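Local coordinates for hypothetical protein (Staphylococcus aureus subsp. aureus, PDB 1QYI) that is of unknown function but probably belongs to the HAD hydrolase-like proteins, a superfamily made up largely of phosphatases and related phosphoryl-transfer enzymes, at residues Arg17-Ser22 / Asn75-Met80; Lys62-Asn67 / Asn129-Leu134; Leu81-Ser86 / Asn146-Leu151. All coordinates share one frame; numbering follows the deposited sequence.

Contact 1 (Arg17-Ser22 / Asn75-Met80); sequences RCFDVS and NSNWDM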
# COMPACT_ATOMS: atom_id res chain seq x y z
N ARG A 17 2.82 -1.29 -8.03
CA ARG A 17 2.79 0.14 -8.33
C ARG A 17 3.06 0.96 -7.07
O ARG A 17 3.65 2.03 -7.14
CB ARG A 17 1.43 0.52 -8.92
CG ARG A 17 1.49 1.58 -10.01
CD ARG A 17 1.72 0.97 -11.39
NE ARG A 17 3.08 1.14 -11.88
CZ ARG A 17 3.42 1.18 -13.17
NH1 ARG A 17 2.49 1.07 -14.11
NH2 ARG A 17 4.68 1.34 -13.53
N CYS A 18 2.63 0.45 -5.91
CA CYS A 18 2.86 1.16 -4.66
C CYS A 18 4.36 1.30 -4.47
O CYS A 18 4.86 2.40 -4.21
CB CYS A 18 2.25 0.40 -3.47
SG CYS A 18 0.44 0.54 -3.32
N PHE A 19 5.08 0.19 -4.61
CA PHE A 19 6.54 0.20 -4.45
C PHE A 19 7.17 1.11 -5.52
O PHE A 19 8.21 1.74 -5.28
CB PHE A 19 7.08 -1.23 -4.56
CG PHE A 19 6.33 -2.23 -3.71
CD1 PHE A 19 6.03 -1.95 -2.38
CD2 PHE A 19 5.92 -3.45 -4.25
CE1 PHE A 19 5.34 -2.87 -1.59
CE2 PHE A 19 5.23 -4.37 -3.47
CZ PHE A 19 4.94 -4.08 -2.14
N ASP A 20 6.54 1.17 -6.69
CA ASP A 20 6.99 2.02 -7.79
C ASP A 20 6.86 3.47 -7.32
O ASP A 20 7.85 4.20 -7.24
CB ASP A 20 6.11 1.85 -9.03
CG ASP A 20 6.55 0.71 -9.91
OD1 ASP A 20 7.37 -0.14 -9.49
OD2 ASP A 20 6.04 0.67 -11.05
N VAL A 21 5.64 3.89 -7.01
CA VAL A 21 5.42 5.26 -6.58
C VAL A 21 6.34 5.55 -5.39
O VAL A 21 6.95 6.61 -5.33
CB VAL A 21 3.96 5.52 -6.19
CG1 VAL A 21 3.80 6.95 -5.71
CG2 VAL A 21 3.07 5.28 -7.41
N SER A 22 6.46 4.60 -4.47
CA SER A 22 7.33 4.80 -3.33
C SER A 22 8.75 5.16 -3.82
O SER A 22 9.37 6.09 -3.30
CB SER A 22 7.36 3.54 -2.46
OG SER A 22 8.32 3.67 -1.41
N ASN A 75 5.67 -2.24 6.62
CA ASN A 75 4.90 -2.58 5.43
C ASN A 75 4.10 -1.41 4.86
O ASN A 75 3.40 -1.56 3.86
CB ASN A 75 3.98 -3.76 5.74
CG ASN A 75 4.75 -4.97 6.23
OD1 ASN A 75 5.13 -5.04 7.39
ND2 ASN A 75 5.00 -5.92 5.33
N SER A 76 4.22 -0.25 5.49
CA SER A 76 3.53 0.94 5.00
C SER A 76 4.46 1.61 3.99
O SER A 76 5.62 1.85 4.31
CB SER A 76 3.23 1.91 6.13
OG SER A 76 2.61 3.10 5.63
N ASN A 77 3.96 1.91 2.80
CA ASN A 77 4.80 2.55 1.78
C ASN A 77 5.26 3.93 2.21
O ASN A 77 6.39 4.32 1.94
CB ASN A 77 4.07 2.64 0.44
CG ASN A 77 3.76 1.28 -0.16
OD1 ASN A 77 2.83 0.60 0.27
ND2 ASN A 77 4.55 0.88 -1.15
N TRP A 78 4.37 4.68 2.87
CA TRP A 78 4.72 6.02 3.34
C TRP A 78 5.94 5.91 4.25
O TRP A 78 6.95 6.60 4.03
CB TRP A 78 3.55 6.64 4.12
CG TRP A 78 2.29 6.87 3.30
CD1 TRP A 78 2.21 7.10 1.95
CD2 TRP A 78 0.94 6.96 3.80
NE1 TRP A 78 0.91 7.33 1.58
CE2 TRP A 78 0.11 7.25 2.69
CE3 TRP A 78 0.36 6.82 5.07
CZ2 TRP A 78 -1.29 7.42 2.82
CZ3 TRP A 78 -1.03 6.98 5.20
CH2 TRP A 78 -1.84 7.28 4.07
N ASP A 79 5.87 5.04 5.25
CA ASP A 79 7.00 4.87 6.16
C ASP A 79 8.27 4.43 5.44
O ASP A 79 9.35 4.98 5.69
CB ASP A 79 6.66 3.86 7.26
CG ASP A 79 5.53 4.34 8.17
OD1 ASP A 79 5.63 5.46 8.71
OD2 ASP A 79 4.55 3.58 8.35
N MSE A 80 8.15 3.46 4.54
CA MSE A 80 9.30 2.96 3.80
C MSE A 80 10.04 4.03 3.00
O MSE A 80 11.26 4.19 3.13
CB MSE A 80 8.89 1.83 2.86
CG MSE A 80 8.29 0.63 3.56
SE MSE A 80 8.09 -0.87 2.37
CE MSE A 80 7.32 0.06 0.84

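Contact 2 (Lys62-Asn67 / Asn129-Leu134); sequences KDKILN and NEQLPL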
# COMPACT_ATOMS: atom_id res chain seq x y z
N LYS A 62 17.49 -3.55 -6.37
CA LYS A 62 16.89 -4.82 -6.72
C LYS A 62 15.86 -5.23 -5.68
O LYS A 62 15.59 -6.41 -5.49
CB LYS A 62 17.95 -5.92 -6.84
CG LYS A 62 18.70 -5.96 -8.18
CD LYS A 62 17.75 -6.18 -9.36
CE LYS A 62 18.50 -6.23 -10.68
NZ LYS A 62 17.61 -6.47 -11.85
N ASP A 63 15.29 -4.24 -5.00
CA ASP A 63 14.27 -4.50 -3.99
C ASP A 63 14.81 -5.10 -2.70
O ASP A 63 14.04 -5.51 -1.82
CB ASP A 63 13.19 -5.40 -4.58
CG ASP A 63 12.22 -4.63 -5.44
OD1 ASP A 63 12.57 -3.52 -5.90
OD2 ASP A 63 11.10 -5.15 -5.68
N LYS A 64 16.13 -5.14 -2.58
CA LYS A 64 16.76 -5.66 -1.38
C LYS A 64 16.36 -4.79 -0.18
O LYS A 64 16.00 -5.31 0.87
CB LYS A 64 18.29 -5.71 -1.57
CG LYS A 64 18.75 -6.86 -2.49
CD LYS A 64 20.27 -7.05 -2.56
CE LYS A 64 20.98 -5.87 -3.21
NZ LYS A 64 22.44 -6.14 -3.41
N ILE A 65 16.42 -3.47 -0.36
CA ILE A 65 16.05 -2.49 0.67
C ILE A 65 14.56 -2.63 0.96
O ILE A 65 14.12 -2.61 2.11
CB ILE A 65 16.31 -1.03 0.19
CG1 ILE A 65 17.79 -0.83 -0.16
CG2 ILE A 65 15.95 -0.03 1.29
CD1 ILE A 65 18.10 0.55 -0.71
N LEU A 66 13.79 -2.80 -0.11
CA LEU A 66 12.34 -2.93 -0.04
C LEU A 66 11.88 -4.18 0.71
O LEU A 66 10.86 -4.15 1.41
CB LEU A 66 11.77 -2.92 -1.46
CG LEU A 66 10.28 -3.21 -1.68
CD1 LEU A 66 9.42 -2.34 -0.77
CD2 LEU A 66 9.96 -2.95 -3.14
N ASN A 67 12.63 -5.27 0.58
CA ASN A 67 12.29 -6.52 1.26
C ASN A 67 12.79 -6.56 2.70
O ASN A 67 12.23 -7.27 3.54
CB ASN A 67 12.85 -7.72 0.49
CG ASN A 67 12.16 -7.93 -0.83
OD1 ASN A 67 10.93 -8.00 -0.90
ND2 ASN A 67 12.94 -8.03 -1.91
N ASN A 129 25.25 6.95 -3.43
CA ASN A 129 25.51 5.79 -2.58
C ASN A 129 24.17 5.16 -2.15
O ASN A 129 23.83 5.15 -0.96
CB ASN A 129 26.33 6.18 -1.36
CG ASN A 129 26.65 4.99 -0.45
OD1 ASN A 129 27.22 5.16 0.63
ND2 ASN A 129 26.30 3.79 -0.89
N GLU A 130 23.44 4.62 -3.12
CA GLU A 130 22.13 4.02 -2.88
C GLU A 130 22.16 2.70 -2.13
O GLU A 130 21.19 1.94 -2.15
CB GLU A 130 21.36 3.87 -4.21
CG GLU A 130 22.19 3.46 -5.42
CD GLU A 130 23.18 4.52 -5.87
OE1 GLU A 130 22.75 5.57 -6.39
OE2 GLU A 130 24.40 4.30 -5.68
N GLN A 131 23.26 2.43 -1.44
CA GLN A 131 23.37 1.20 -0.68
C GLN A 131 23.31 1.55 0.81
O GLN A 131 23.04 0.69 1.66
CB GLN A 131 24.69 0.51 -1.02
CG GLN A 131 24.74 -0.97 -0.67
CD GLN A 131 24.25 -1.88 -1.79
OE1 GLN A 131 23.06 -1.97 -2.08
NE2 GLN A 131 25.19 -2.55 -2.43
N LEU A 132 23.53 2.82 1.12
CA LEU A 132 23.53 3.30 2.50
C LEU A 132 22.32 2.86 3.34
O LEU A 132 22.49 2.30 4.43
CB LEU A 132 23.64 4.83 2.53
CG LEU A 132 23.81 5.42 3.93
CD1 LEU A 132 25.10 4.90 4.55
CD2 LEU A 132 23.83 6.94 3.86
N PRO A 133 21.09 3.10 2.84
CA PRO A 133 19.91 2.70 3.61
C PRO A 133 19.93 1.22 4.00
O PRO A 133 19.55 0.86 5.12
CB PRO A 133 18.74 3.07 2.69
CG PRO A 133 19.35 3.05 1.32
CD PRO A 133 20.70 3.66 1.53
N LEU A 134 20.38 0.37 3.08
CA LEU A 134 20.46 -1.06 3.33
C LEU A 134 21.53 -1.36 4.38
O LEU A 134 21.37 -2.26 5.20
CB LEU A 134 20.79 -1.80 2.04
CG LEU A 134 20.83 -3.32 2.13
CD1 LEU A 134 19.44 -3.85 2.44
CD2 LEU A 134 21.33 -3.89 0.81

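Contact 3 (Leu81-Ser86 / Asn146-Leu151); sequences LFIVFS and NIYAAL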
# COMPACT_ATOMS: atom_id res chain seq x y z
N LEU A 81 9.31 4.76 2.16
CA LEU A 81 9.92 5.80 1.35
C LEU A 81 10.51 6.89 2.24
O LEU A 81 11.51 7.51 1.90
CB LEU A 81 8.89 6.39 0.39
CG LEU A 81 7.69 7.15 0.96
CD1 LEU A 81 8.09 8.59 1.28
CD2 LEU A 81 6.56 7.15 -0.06
N PHE A 82 9.88 7.13 3.39
CA PHE A 82 10.39 8.15 4.31
C PHE A 82 11.76 7.76 4.87
O PHE A 82 12.68 8.57 4.82
CB PHE A 82 9.42 8.36 5.47
CG PHE A 82 9.93 9.31 6.53
CD1 PHE A 82 9.97 10.69 6.29
CD2 PHE A 82 10.34 8.84 7.78
CE1 PHE A 82 10.41 11.57 7.27
CE2 PHE A 82 10.79 9.71 8.77
CZ PHE A 82 10.82 11.09 8.51
N ILE A 83 11.88 6.55 5.41
CA ILE A 83 13.14 6.08 5.99
C ILE A 83 14.26 6.06 4.95
O ILE A 83 15.38 6.49 5.22
CB ILE A 83 12.99 4.65 6.64
CG1 ILE A 83 12.99 4.76 8.18
CG2 ILE A 83 14.17 3.76 6.29
CD1 ILE A 83 11.79 5.47 8.79
N VAL A 84 13.95 5.56 3.76
CA VAL A 84 14.92 5.48 2.68
C VAL A 84 15.41 6.88 2.28
O VAL A 84 16.58 7.09 2.00
CB VAL A 84 14.31 4.77 1.44
CG1 VAL A 84 15.19 4.97 0.22
CG2 VAL A 84 14.16 3.28 1.75
N PHE A 85 14.50 7.85 2.26
CA PHE A 85 14.87 9.20 1.88
C PHE A 85 15.63 9.92 2.99
O PHE A 85 16.43 10.82 2.71
CB PHE A 85 13.63 10.00 1.50
CG PHE A 85 13.92 11.44 1.26
CD1 PHE A 85 14.54 11.85 0.08
CD2 PHE A 85 13.62 12.40 2.24
CE1 PHE A 85 14.86 13.19 -0.11
CE2 PHE A 85 13.94 13.74 2.05
CZ PHE A 85 14.56 14.14 0.87
N SER A 86 15.38 9.54 4.24
CA SER A 86 16.07 10.17 5.37
C SER A 86 17.55 9.76 5.41
O SER A 86 18.42 10.58 5.72
CB SER A 86 15.39 9.78 6.69
OG SER A 86 14.13 10.40 6.83
N ASN A 146 10.73 0.82 16.67
CA ASN A 146 12.16 0.58 16.82
C ASN A 146 12.94 1.11 15.62
O ASN A 146 14.05 1.62 15.76
CB ASN A 146 12.43 -0.92 16.97
CG ASN A 146 11.63 -1.54 18.10
OD1 ASN A 146 11.77 -1.15 19.25
ND2 ASN A 146 10.78 -2.51 17.76
N ILE A 147 12.37 0.96 14.43
CA ILE A 147 13.02 1.42 13.21
C ILE A 147 13.15 2.94 13.24
O ILE A 147 14.19 3.48 12.87
CB ILE A 147 12.20 1.02 11.96
CG1 ILE A 147 12.16 -0.51 11.84
CG2 ILE A 147 12.81 1.67 10.71
CD1 ILE A 147 11.21 -1.02 10.78
N TYR A 148 12.10 3.62 13.69
CA TYR A 148 12.13 5.07 13.78
C TYR A 148 13.14 5.55 14.82
O TYR A 148 13.72 6.62 14.67
CB TYR A 148 10.72 5.62 14.11
CG TYR A 148 9.91 5.91 12.87
CD1 TYR A 148 9.33 4.89 12.13
CD2 TYR A 148 9.82 7.22 12.37
CE1 TYR A 148 8.68 5.15 10.92
CE2 TYR A 148 9.18 7.49 11.17
CZ TYR A 148 8.61 6.45 10.44
OH TYR A 148 8.03 6.73 9.23
N ALA A 149 13.33 4.75 15.86
CA ALA A 149 14.28 5.09 16.91
C ALA A 149 15.71 5.01 16.37
O ALA A 149 16.55 5.86 16.68
CB ALA A 149 14.11 4.15 18.11
N ALA A 150 15.99 3.98 15.58
CA ALA A 150 17.32 3.80 14.99
C ALA A 150 17.62 4.97 14.06
O ALA A 150 18.72 5.52 14.07
CB ALA A 150 17.38 2.49 14.22
N LEU A 151 16.62 5.33 13.26
CA LEU A 151 16.75 6.43 12.31
C LEU A 151 17.08 7.74 13.02
O LEU A 151 17.85 8.55 12.51
CB LEU A 151 15.45 6.59 11.51
CG LEU A 151 15.25 7.91 10.76
CD1 LEU A 151 16.39 8.11 9.78
CD2 LEU A 151 13.91 7.90 10.04

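Contact 1 (Arg17-Ser22 / Asn75-Met80)
Asn-77 reaches from the first turn of helix 77-93 into the side of helix 16-31, where its amide lies against Cys-18 and Phe-19, with Ser-22 farther off. With CG anti to the carbonyl carbon (chi1 -65°), the side chain leaves CB directed at the other helix. CG then lies 3.7 Å from Cys-18 CB, and OD1 stays beside that same methylene at 3.8 Å. The leading atom is ND2, which presses on Cys-18 CB at 3.3 Å and lies 3.4 Å from Phe-19 CD1. It approaches the Phe-19 ring obliquely, with amide and ring planes 26° apart. The CB of Ser-22 lies farther along, 4.1 Å from ND2. Both helices belong to the largely helical region that follows strand 3-6 in the chain, a position consistent with the cap insertion of many HAD proteins. One turn beyond Asn-77, the selenomethionine Met-80 bends at its last torsion and brings CE to the edge of the Phe-19 ring, near its plane, 4.0 Å from CD1. The opposite flank of helix 16-31 is polar: Arg-17 grips Asp-20 OD2 side-on through NE and NH2, the latter at 2.9 Å, while Asp-20 OD1 forms a salt bridge with Arg-56.

Contact 2 (Lys62-Asn67 / Asn129-Leu134)
Ile-65 pushes its CD1 methyl against the ring of Pro-133, and the 3.5 Å between CD1 and Pro-133 CG is the closest approach of this contact. The isoleucine holds CG1 anti to the carbonyl carbon (chi1 -59°) and continues in an extended line, which carries CD1 out to the loop. There the same methyl also lies 3.7 Å from the backbone O of Glu-130. Farther back along the branch, CG1 rests on Leu-134 CB at 3.8 Å. Leu-134 also reaches the helix backbone: its CD1 comes within 4.1 Å of Ile-65 CA and equally near the backbone O of Lys-64. The contact thus sets the first turn of helix 64-71 against the loop that leads into helix 134-137, within the largely helical region inserted after strand 3-6, consistent with a HAD cap, its centre about 19 Å from the centre of the chain. On the inner side, Phe-60 of helix 49-60 touches Ile-65, and His-88 of helix 77-93 touches Pro-133, and both the isoleucine and the proline are buried. Toward solvent the packing thins out. Lys-64 has its CB 4.3 Å from Leu-134 CD2, a loose apolar touch, and its chain, bent at the third torsion, ends near the side chain of Gln-131 with no hydrogen bond between the two segments. Glu-130 turns its carboxylate away from Ile-65 and pairs instead with Arg-58.

Contact 3 (Leu81-Ser86 / Asn146-Leu151)
The rings of Phe-82 and Tyr-148 meet border to border, their planes only 10° apart and their centroids separated by 5.9 Å, so that neither lies over the other. Phe-82 CE2 and Tyr-148 CE2 form the seam at 3.6 Å, and Tyr-148 OH lies 3.4 Å from Phe-82 CD2. Over one face of the tyrosine sits the CD1 methyl of Ile-83, in a CH-pi contact 3.9 Å from the ring centroid and 19° off the normal. One face of Phe-82 carries the hydroxyl of Ser-86, centred above the ring; this OG donates to Phe-82 O, from above the carbonyl plane, and that oxygen also accepts from Ser-86 N. Leu-151 meets Phe-82, Ile-83 and Ser-86. Its CG is anti to the backbone N (chi1 164°), which directs both methyls at helix 77-93: CD2 lies 3.5 Å from Ile-83 CD1, the two side chains running past each other in opposite directions, and CD1 lies 3.7 Å from Ser-86 CB. Ile-147 adds its CG2 branch, 4.0 Å from Ile-83 CG1, at the earlier turn. No hydrogen bond joins the two segments. Helices 77-93 and 144-158 pack side by side in the region that probably forms the cap, their short segments almost parallel, with axes 11.2 Å apart at closest approach. Trp-174 of helix 172-195 stands edge-to-face to Phe-82 and touches Tyr-148, while Leu-81 and Phe-85 on another side of helix 77-93 pack against helix 16-31.

Contacts 1 and 3 share helix 77-93, contact 1 using its start and contact 3 the turns that follow, and contact 2 lies on helix 64-71 just before it in the chain and touches both. Their centres are 13 to 14 Å apart. Leu-66 joins contact 2 to contact 1, its CD1 lying 3.6 Å from Met-80 CE, and Ile-65 CG2 reaches Val-84 CG2 of contact 3 at 3.8 Å. Between contacts 1 and 3, Asp-79 OD1 and Tyr-148 OH probably form a weak hydrogen bond. The centre of contact 1 lies about 6 Å from the centre of the chain, those of contacts 2 and 3 about 19 and 17 Å, all within the helical region.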